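Local structure of putative tetR family transcription regulator (3PPB) at residues L102-F107 / Q160-T165; L89-L94 / S182-L187; T9-I14 / F47-S52. The protein probably binds DNA through a helix-turn-helix motif and regulates transcription, as expected of a tetR family member. All coordinates share one frame; numbering follows the deposited sequence.

Overall arrangement
Contacts 1 and 2 both lie in the helical body beyond the DNA-binding head, with centres about 13 Å apart. Contact 1 joins helix 101-110 to helix 150-170 and contact 2 joins helix 82-99 to helix 178-192; 82-99 and 101-110 follow each other in the chain, as do 150-170 and 178-192. They also touch each other, Trp90 of contact 2 packing on Gln160 and Ala164 of contact 1, and both reach the second subunit. Each is largely buried and carries one side-chain hydrogen bond across. Contact 3, centred about 36 Å from contact 2 on the opposite side of the chain's centre, is partly exposed; it joins helix 10-24 to the end of helix 43-49 through apolar and CH-pi contacts.

Contact 1: L102-F107 / Q160-T165; sequences LKQAFF and QYLAAT
In the helical body of this tetR-like regulator, Gln104 of helix 101-110 reaches across to Tyr161 and Thr165 of helix 150-170. The axes of the two short segments approach no closer than 11.2 Å and run at 129°, a distance that Gln104 and Tyr161 bridge with long side chains. Gln104 does so with CG anti to its backbone N and a bend at chi2 (55°) that carries the amide to the other helix. There Tyr161 OH donates to Gln104 OE1 at 2.7 Å. The donor sits above the carbonyl plane, not on a lone pair, and the amide stands almost perpendicular to the phenol ring, at 80°. The other end of the amide packs on Thr165: Gln104 NE2 lies 2.8 Å from Thr165 OG1, but the angle is too poor for a hydrogen bond. That hydroxyl instead donates to Tyr161 O at 2.9 Å, one turn back in its own helix, on the opposite face of the carbonyl from Thr165 N, which also bonds to it. Thr165 CG2 lies 3.5 Å above the plane of the Tyr161 ring, near its rim, and covers part of that face. Phe107 CB, 4.4 Å from Leu162 CD2, adds an apolar flank; separately, Tyr161 OH lies at the edge of the Phe107 ring. Trp96 and Phe68 also meet Phe107, and Ala97 of helix 82-99 touches Gln104, Tyr161 and Thr165. With ethanediol beside Phe107 and tetraethylene glycol near Tyr161, this mixed polar and aromatic lining is consistent with the effector pocket that tetR family proteins typically hold within their helical ligand-binding domain.

Contact 2: L89-L94 / S182-L187; sequences LWFAAL and SASFAL
Trp90 of helix 82-99 points its indole N-H at Ser184 of helix 178-192: Trp90 NE1 donates to Ser184 OG at 3.1 Å, nearly straight (165°) and almost in the ring plane. With CG anti to the backbone N (chi1 174°), Trp90 extends from its helix toward the other. Ser184 OG, set between its backbone N and carbonyl carbon, also bonds to Arg181 O, so one buried hydroxyl serves both helices. Leu94 CD1 lies 3.9 Å above the centre of the indole, while Leu94 CD2 touches Ser184 OG at 3.7 Å. Phe185 packs obliquely against the five-membered ring, their planes at 53°; its CB comes within 3.7 Å of Trp90 CD1. The same CB meets Phe91 CZ, also at 3.7 Å, where the two phenylalanine side chains cross at about a right angle. Beyond the segments, Phe188 stacks on Trp90. A leucine in place of Trp90 would probably leave Ser184 OG without its cross-helix donor and open a gap beside Phe185 and Leu94. The chemistry thus implies an aromatic interface with a directional element: the indole N-H finds an acceptor in a buried hydroxyl and probably helps, with the packing of Leu94 and Phe185, to fix the turn of the indole.

Contact 3: T9-I14 / F47-S52; sequences TKKQAI and FHHFPS
Lys11 and His49 are brought face to aliphatic chain by their first torsions: Lys11 CG swings roughly anti to its backbone N (chi1 -151°), and His49 CG lies anti to its carbonyl carbon (chi1 -59°), which sends the imidazole toward helix 10-24. The result is a CH-pi contact, with Lys11 CG 4.1 Å from the centroid of the His49 ring and 23° off its normal. The other face of that imidazole is met by His48 CD2, 3.7 Å above its plane, so the ring is sandwiched between a lysine methylene and its own neighbour. Lys11 then runs on extended across Phe50, at about a right angle to it, and lays CE 3.7 Å from Phe50 CZ. Ile14, one turn further along the helix, supplies the apolar floor. Its CG2 branch touches Phe50 CE2 at 3.7 Å, the two side chains sliding past each other in opposite directions, while CD1, at the end of its other branch, approaches His49 ND1 at 4.0 Å. Leu56 of helix 53-74 touches both Ile14 and Phe50, and Ile35 of helix 32-39 touches Ile14, so the contact extends into the core of the three-helix DNA-binding head. Phe50 is the first residue to leave the helical path after helix 43-49, the predicted recognition helix, and its ring packs against Lys11 and Ile14 just there. The chemistry implies a graded interface: hydrocarbon contact on the buried side, and on the exposed side a lysine packed through its methylenes. Lys11 NZ lies 6.7 Å from His49 NE2, so the two polar ends do not meet and carbon atoms carry the contact.

Contact 1: L102-F107 / Q160-T165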
loop_
_atom_site.group_PDB
_atom_site.type_symbol
_atom_site.label_atom_id
_atom_site.label_comp_id
_atom_site.label_asym_id
_atom_site.label_seq_id
_atom_site.Cartn_x
_atom_site.Cartn_y
_atom_site.Cartn_z
ATOM N N LEU A 102 -1.790 0.617 16.155
ATOM C CA LEU A 102 -0.436 1.129 15.968
ATOM C C LEU A 102 0.400 0.227 15.024
ATOM O O LEU A 102 0.985 0.728 14.046
ATOM C CB LEU A 102 0.261 1.296 17.330
ATOM C CG LEU A 102 1.636 1.947 17.326
ATOM C CD1 LEU A 102 1.592 3.347 16.719
ATOM C CD2 LEU A 102 2.157 2.045 18.736
ATOM N N LYS A 103 0.424 -1.091 15.305
ATOM C CA LYS A 103 1.144 -2.068 14.490
ATOM C C LYS A 103 0.576 -2.139 13.072
ATOM O O LYS A 103 1.341 -2.302 12.116
ATOM C CB LYS A 103 1.107 -3.446 15.151
ATOM C CG LYS A 103 2.025 -3.525 16.342
ATOM C CD LYS A 103 1.736 -4.733 17.218
ATOM C CE LYS A 103 2.606 -4.635 18.451
ATOM N NZ LYS A 103 2.291 -5.712 19.417
ATOM N N GLN A 104 -0.758 -1.949 12.930
ATOM C CA GLN A 104 -1.404 -1.936 11.622
ATOM C C GLN A 104 -0.994 -0.667 10.832
ATOM O O GLN A 104 -0.659 -0.771 9.651
ATOM C CB GLN A 104 -2.935 -2.056 11.741
ATOM C CG GLN A 104 -3.683 -1.917 10.411
ATOM C CD GLN A 104 -3.214 -2.882 9.341
ATOM O OE1 GLN A 104 -2.726 -3.984 9.621
ATOM N NE2 GLN A 104 -3.383 -2.499 8.083
ATOM N N ALA A 105 -0.975 0.508 11.493
ATOM C CA ALA A 105 -0.524 1.757 10.851
ATOM C C ALA A 105 0.943 1.600 10.366
ATOM O O ALA A 105 1.278 2.075 9.288
ATOM C CB ALA A 105 -0.644 2.921 11.825
ATOM N N PHE A 106 1.784 0.871 11.147
ATOM C CA PHE A 106 3.178 0.534 10.840
ATOM C C PHE A 106 3.227 -0.299 9.553
ATOM O O PHE A 106 4.077 -0.029 8.708
ATOM C CB PHE A 106 3.833 -0.222 12.028
ATOM C CG PHE A 106 5.225 -0.742 11.751
ATOM C CD1 PHE A 106 6.334 0.080 11.915
ATOM C CD2 PHE A 106 5.425 -2.049 11.305
ATOM C CE1 PHE A 106 7.620 -0.387 11.632
ATOM C CE2 PHE A 106 6.714 -2.515 11.022
ATOM C CZ PHE A 106 7.805 -1.687 11.210
ATOM N N PHE A 107 2.296 -1.276 9.373
ATOM C CA PHE A 107 2.245 -2.070 8.126
ATOM C C PHE A 107 1.850 -1.181 6.949
ATOM O O PHE A 107 2.478 -1.213 5.898
ATOM C CB PHE A 107 1.256 -3.243 8.228
ATOM C CG PHE A 107 1.686 -4.477 8.985
ATOM C CD1 PHE A 107 3.039 -4.749 9.204
ATOM C CD2 PHE A 107 0.750 -5.402 9.417
ATOM C CE1 PHE A 107 3.433 -5.904 9.874
ATOM C CE2 PHE A 107 1.152 -6.582 10.049
ATOM C CZ PHE A 107 2.485 -6.817 10.284
ATOM N N GLN A 160 -4.424 -6.363 -1.352
ATOM C CA GLN A 160 -5.850 -6.395 -1.035
ATOM C C GLN A 160 -6.058 -6.304 0.457
ATOM O O GLN A 160 -6.999 -5.645 0.891
ATOM C CB GLN A 160 -6.538 -7.632 -1.611
ATOM C CG GLN A 160 -6.572 -7.579 -3.140
ATOM C CD GLN A 160 -7.449 -8.640 -3.692
ATOM O OE1 GLN A 160 -7.075 -9.822 -3.731
ATOM N NE2 GLN A 160 -8.643 -8.251 -4.116
ATOM N N TYR A 161 -5.166 -6.923 1.250
ATOM C CA TYR A 161 -5.231 -6.804 2.719
ATOM C C TYR A 161 -5.048 -5.328 3.119
ATOM O O TYR A 161 -5.802 -4.793 3.938
ATOM C CB TYR A 161 -4.158 -7.693 3.384
ATOM C CG TYR A 161 -3.950 -7.383 4.850
ATOM C CD1 TYR A 161 -4.844 -7.844 5.816
ATOM C CD2 TYR A 161 -2.891 -6.581 5.271
ATOM C CE1 TYR A 161 -4.673 -7.534 7.172
ATOM C CE2 TYR A 161 -2.730 -6.241 6.620
ATOM C CZ TYR A 161 -3.616 -6.736 7.567
ATOM O OH TYR A 161 -3.477 -6.428 8.901
ATOM N N LEU A 162 -4.042 -4.667 2.541
ATOM C CA LEU A 162 -3.768 -3.271 2.884
ATOM C C LEU A 162 -4.898 -2.360 2.454
ATOM O O LEU A 162 -5.201 -1.401 3.156
ATOM C CB LEU A 162 -2.428 -2.802 2.300
ATOM C CG LEU A 162 -1.163 -3.451 2.922
ATOM C CD1 LEU A 162 0.052 -3.049 2.152
ATOM C CD2 LEU A 162 -1.010 -3.083 4.403
ATOM N N ALA A 163 -5.553 -2.673 1.328
ATOM C CA ALA A 163 -6.689 -1.891 0.834
ATOM C C ALA A 163 -7.894 -2.058 1.768
ATOM O O ALA A 163 -8.530 -1.070 2.108
ATOM C CB ALA A 163 -7.044 -2.319 -0.572
ATOM N N ALA A 164 -8.191 -3.300 2.201
ATOM C CA ALA A 164 -9.357 -3.579 3.055
ATOM C C ALA A 164 -9.160 -3.001 4.450
ATOM O O ALA A 164 -10.114 -2.475 5.020
ATOM C CB ALA A 164 -9.640 -5.090 3.126
ATOM N N THR A 165 -7.929 -3.034 4.974
ATOM C CA THR A 165 -7.649 -2.496 6.307
ATOM C C THR A 165 -7.599 -0.967 6.281
ATOM O O THR A 165 -7.974 -0.358 7.269
ATOM C CB THR A 165 -6.423 -3.127 6.927
ATOM O OG1 THR A 165 -5.281 -2.917 6.101
ATOM C CG2 THR A 165 -6.627 -4.615 7.205
#

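Contact 2: L89-L94 / S182-L187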
loop_
_atom_site.group_PDB
_atom_site.type_symbol
_atom_site.label_atom_id
_atom_site.label_comp_id
_atom_site.label_asym_id
_atom_site.label_seq_id
_atom_site.Cartn_x
_atom_site.Cartn_y
_atom_site.Cartn_z
ATOM N N LEU A 89 -8.642 -17.079 7.707
ATOM C CA LEU A 89 -7.364 -16.359 7.734
ATOM C C LEU A 89 -7.562 -14.886 7.410
ATOM O O LEU A 89 -6.961 -14.033 8.055
ATOM C CB LEU A 89 -6.351 -16.965 6.762
ATOM C CG LEU A 89 -5.634 -18.243 7.241
ATOM C CD1 LEU A 89 -5.095 -19.000 6.087
ATOM C CD2 LEU A 89 -4.515 -17.931 8.250
ATOM N N TRP A 90 -8.410 -14.597 6.404
ATOM C CA TRP A 90 -8.712 -13.234 5.977
ATOM C C TRP A 90 -9.380 -12.447 7.117
ATOM O O TRP A 90 -8.931 -11.349 7.435
ATOM C CB TRP A 90 -9.613 -13.288 4.746
ATOM C CG TRP A 90 -10.102 -11.953 4.286
ATOM C CD1 TRP A 90 -11.342 -11.425 4.473
ATOM C CD2 TRP A 90 -9.338 -10.955 3.596
ATOM N NE1 TRP A 90 -11.424 -10.194 3.869
ATOM C CE2 TRP A 90 -10.202 -9.873 3.338
ATOM C CE3 TRP A 90 -8.000 -10.870 3.166
ATOM C CZ2 TRP A 90 -9.782 -8.729 2.653
ATOM C CZ3 TRP A 90 -7.589 -9.740 2.483
ATOM C CH2 TRP A 90 -8.475 -8.695 2.222
ATOM N N PHE A 91 -10.419 -13.022 7.754
ATOM C CA PHE A 91 -11.100 -12.302 8.820
ATOM C C PHE A 91 -10.240 -12.245 10.098
ATOM O O PHE A 91 -10.320 -11.240 10.803
ATOM C CB PHE A 91 -12.522 -12.817 9.068
ATOM C CG PHE A 91 -13.446 -12.443 7.919
ATOM C CD1 PHE A 91 -13.615 -11.108 7.538
ATOM C CD2 PHE A 91 -14.138 -13.420 7.211
ATOM C CE1 PHE A 91 -14.437 -10.763 6.453
ATOM C CE2 PHE A 91 -14.999 -13.068 6.156
ATOM C CZ PHE A 91 -15.138 -11.740 5.780
ATOM N N ALA A 92 -9.348 -13.227 10.336
ATOM C CA ALA A 92 -8.400 -13.157 11.470
ATOM C C ALA A 92 -7.386 -12.036 11.247
ATOM O O ALA A 92 -7.007 -11.354 12.199
ATOM C CB ALA A 92 -7.659 -14.476 11.649
ATOM N N ALA A 93 -6.945 -11.850 9.985
ATOM C CA ALA A 93 -5.981 -10.793 9.612
ATOM C C ALA A 93 -6.619 -9.412 9.813
ATOM O O ALA A 93 -6.015 -8.532 10.425
ATOM C CB ALA A 93 -5.521 -10.979 8.158
ATOM N N LEU A 94 -7.862 -9.245 9.335
ATOM C CA LEU A 94 -8.602 -7.984 9.455
ATOM C C LEU A 94 -8.929 -7.707 10.917
ATOM O O LEU A 94 -8.795 -6.561 11.333
ATOM C CB LEU A 94 -9.864 -8.001 8.562
ATOM C CG LEU A 94 -9.740 -7.350 7.151
ATOM C CD1 LEU A 94 -8.542 -7.873 6.376
ATOM C CD2 LEU A 94 -10.978 -7.629 6.302
ATOM N N SER A 182 -18.268 -9.357 4.230
ATOM C CA SER A 182 -18.437 -10.381 3.208
ATOM C C SER A 182 -17.930 -9.893 1.862
ATOM O O SER A 182 -17.257 -10.657 1.172
ATOM C CB SER A 182 -19.895 -10.799 3.091
ATOM O OG SER A 182 -20.237 -11.489 4.276
ATOM N N ALA A 183 -18.210 -8.616 1.511
ATOM C CA ALA A 183 -17.759 -8.036 0.237
ATOM C C ALA A 183 -16.242 -8.010 0.182
ATOM O O ALA A 183 -15.676 -8.334 -0.859
ATOM C CB ALA A 183 -18.336 -6.634 0.063
ATOM N N SER A 184 -15.573 -7.705 1.314
ATOM C CA SER A 184 -14.102 -7.658 1.363
ATOM C C SER A 184 -13.515 -9.031 1.094
ATOM O O SER A 184 -12.565 -9.106 0.323
ATOM C CB SER A 184 -13.578 -7.070 2.679
ATOM O OG SER A 184 -13.623 -8.004 3.747
ATOM N N PHE A 185 -14.055 -10.099 1.685
ATOM C CA PHE A 185 -13.554 -11.460 1.367
ATOM C C PHE A 185 -13.827 -11.840 -0.115
ATOM O O PHE A 185 -12.985 -12.484 -0.756
ATOM C CB PHE A 185 -14.163 -12.551 2.281
ATOM C CG PHE A 185 -13.612 -13.937 1.960
ATOM C CD1 PHE A 185 -12.267 -14.238 2.165
ATOM C CD2 PHE A 185 -14.430 -14.923 1.414
ATOM C CE1 PHE A 185 -11.753 -15.502 1.824
ATOM C CE2 PHE A 185 -13.915 -16.186 1.086
ATOM C CZ PHE A 185 -12.580 -16.473 1.311
ATOM N N ALA A 186 -15.003 -11.452 -0.647
ATOM C CA ALA A 186 -15.374 -11.745 -2.037
ATOM C C ALA A 186 -14.348 -11.148 -3.008
ATOM O O ALA A 186 -13.888 -11.858 -3.907
ATOM C CB ALA A 186 -16.775 -11.227 -2.338
ATOM N N LEU A 187 -13.912 -9.883 -2.770
ATOM C CA LEU A 187 -12.902 -9.227 -3.622
ATOM C C LEU A 187 -11.597 -9.989 -3.522
ATOM O O LEU A 187 -10.964 -10.217 -4.534
ATOM C CB LEU A 187 -12.693 -7.750 -3.250
ATOM C CG LEU A 187 -13.821 -6.782 -3.673
ATOM C CD1 LEU A 187 -13.884 -5.601 -2.752
ATOM C CD2 LEU A 187 -13.695 -6.324 -5.138
#

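Contact 3: T9-I14 / F47-S52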
loop_
_atom_site.group_PDB
_atom_site.type_symbol
_atom_site.label_atom_id
_atom_site.label_comp_id
_atom_site.label_asym_id
_atom_site.label_seq_id
_atom_site.Cartn_x
_atom_site.Cartn_y
_atom_site.Cartn_z
ATOM N N THR A 9 12.078 -4.834 29.667
ATOM C CA THR A 9 13.475 -5.038 29.284
ATOM C C THR A 9 13.914 -3.796 28.471
ATOM O O THR A 9 13.065 -3.092 27.904
ATOM C CB THR A 9 13.704 -6.412 28.572
ATOM O OG1 THR A 9 15.098 -6.671 28.443
ATOM C CG2 THR A 9 13.097 -6.501 27.214
ATOM N N LYS A 10 15.228 -3.501 28.464
ATOM C CA LYS A 10 15.788 -2.343 27.758
ATOM C C LYS A 10 15.505 -2.443 26.273
ATOM O O LYS A 10 15.001 -1.489 25.684
ATOM C CB LYS A 10 17.303 -2.223 28.011
ATOM C CG LYS A 10 17.679 -1.713 29.398
ATOM C CD LYS A 10 19.180 -1.690 29.529
ATOM C CE LYS A 10 19.664 -1.106 30.818
ATOM N NZ LYS A 10 21.140 -1.288 30.977
ATOM N N LYS A 11 15.790 -3.608 25.681
ATOM C CA LYS A 11 15.553 -3.892 24.272
ATOM C C LYS A 11 14.080 -3.713 23.923
ATOM O O LYS A 11 13.796 -3.123 22.881
ATOM C CB LYS A 11 16.029 -5.306 23.905
ATOM C CG LYS A 11 16.482 -5.436 22.447
ATOM C CD LYS A 11 16.734 -6.890 22.070
ATOM C CE LYS A 11 17.044 -7.065 20.610
ATOM N NZ LYS A 11 17.139 -8.501 20.238
ATOM N N GLN A 12 13.151 -4.146 24.807
ATOM C CA GLN A 12 11.697 -4.041 24.560
ATOM C C GLN A 12 11.216 -2.599 24.610
ATOM O O GLN A 12 10.366 -2.235 23.803
ATOM C CB GLN A 12 10.874 -4.908 25.533
ATOM C CG GLN A 12 9.406 -5.131 25.144
ATOM C CD GLN A 12 9.185 -5.694 23.752
ATOM O OE1 GLN A 12 9.978 -6.492 23.222
ATOM N NE2 GLN A 12 8.072 -5.306 23.145
ATOM N N ALA A 13 11.752 -1.784 25.547
ATOM C CA ALA A 13 11.416 -0.361 25.666
ATOM C C ALA A 13 11.812 0.379 24.376
ATOM O O ALA A 13 11.043 1.211 23.894
ATOM C CB ALA A 13 12.125 0.252 26.871
ATOM N N ILE A 14 12.996 0.029 23.797
ATOM C CA ILE A 14 13.502 0.612 22.554
ATOM C C ILE A 14 12.567 0.235 21.400
ATOM O O ILE A 14 12.087 1.129 20.701
ATOM C CB ILE A 14 14.973 0.209 22.251
ATOM C CG1 ILE A 14 15.949 0.842 23.272
ATOM C CG2 ILE A 14 15.346 0.590 20.795
ATOM C CD1 ILE A 14 17.270 0.065 23.496
ATOM N N PHE A 47 22.533 1.587 20.694
ATOM C CA PHE A 47 23.442 1.124 19.645
ATOM C C PHE A 47 24.018 -0.257 19.922
ATOM O O PHE A 47 24.376 -0.941 18.966
ATOM C CB PHE A 47 24.549 2.145 19.359
ATOM C CG PHE A 47 23.984 3.342 18.629
ATOM C CD1 PHE A 47 23.495 3.218 17.330
ATOM C CD2 PHE A 47 23.877 4.572 19.259
ATOM C CE1 PHE A 47 22.936 4.313 16.672
ATOM C CE2 PHE A 47 23.323 5.668 18.596
ATOM C CZ PHE A 47 22.855 5.531 17.308
ATOM N N HIS A 48 24.053 -0.690 21.196
ATOM C CA HIS A 48 24.503 -2.030 21.569
ATOM C C HIS A 48 23.565 -3.077 20.963
ATOM O O HIS A 48 24.027 -3.939 20.217
ATOM C CB HIS A 48 24.575 -2.182 23.097
ATOM C CG HIS A 48 24.809 -3.596 23.550
ATOM N ND1 HIS A 48 26.046 -4.221 23.390
ATOM C CD2 HIS A 48 23.957 -4.464 24.144
ATOM C CE1 HIS A 48 25.900 -5.440 23.887
ATOM N NE2 HIS A 48 24.664 -5.631 24.358
ATOM N N HIS A 49 22.251 -2.971 21.244
ATOM C CA HIS A 49 21.240 -3.886 20.709
ATOM C C HIS A 49 20.998 -3.632 19.224
ATOM O O HIS A 49 20.780 -4.595 18.486
ATOM C CB HIS A 49 19.914 -3.778 21.484
ATOM C CG HIS A 49 20.018 -4.083 22.955
ATOM N ND1 HIS A 49 19.724 -3.124 23.917
ATOM C CD2 HIS A 49 20.359 -5.236 23.582
ATOM C CE1 HIS A 49 19.891 -3.721 25.086
ATOM N NE2 HIS A 49 20.275 -4.990 24.935
ATOM N N PHE A 50 21.050 -2.357 18.771
ATOM C CA PHE A 50 20.778 -2.041 17.363
ATOM C C PHE A 50 21.866 -1.110 16.804
ATOM O O PHE A 50 21.792 0.102 17.020
ATOM C CB PHE A 50 19.363 -1.434 17.205
ATOM C CG PHE A 50 18.268 -2.238 17.877
ATOM C CD1 PHE A 50 17.738 -3.376 17.267
ATOM C CD2 PHE A 50 17.774 -1.866 19.124
ATOM C CE1 PHE A 50 16.723 -4.116 17.885
ATOM C CE2 PHE A 50 16.765 -2.615 19.746
ATOM C CZ PHE A 50 16.244 -3.730 19.119
ATOM N N PRO A 51 22.879 -1.667 16.082
ATOM C CA PRO A 51 24.011 -0.841 15.603
ATOM C C PRO A 51 23.640 0.342 14.701
ATOM O O PRO A 51 24.399 1.313 14.626
ATOM C CB PRO A 51 24.886 -1.848 14.852
ATOM C CG PRO A 51 24.587 -3.151 15.502
ATOM C CD PRO A 51 23.104 -3.092 15.764
ATOM N N SER A 52 22.478 0.283 14.049
ATOM C CA SER A 52 22.001 1.369 13.203
ATOM C C SER A 52 20.486 1.491 13.345
ATOM O O SER A 52 19.832 0.572 13.859
ATOM C CB SER A 52 22.412 1.151 11.750
ATOM O OG SER A 52 21.685 0.099 11.137
#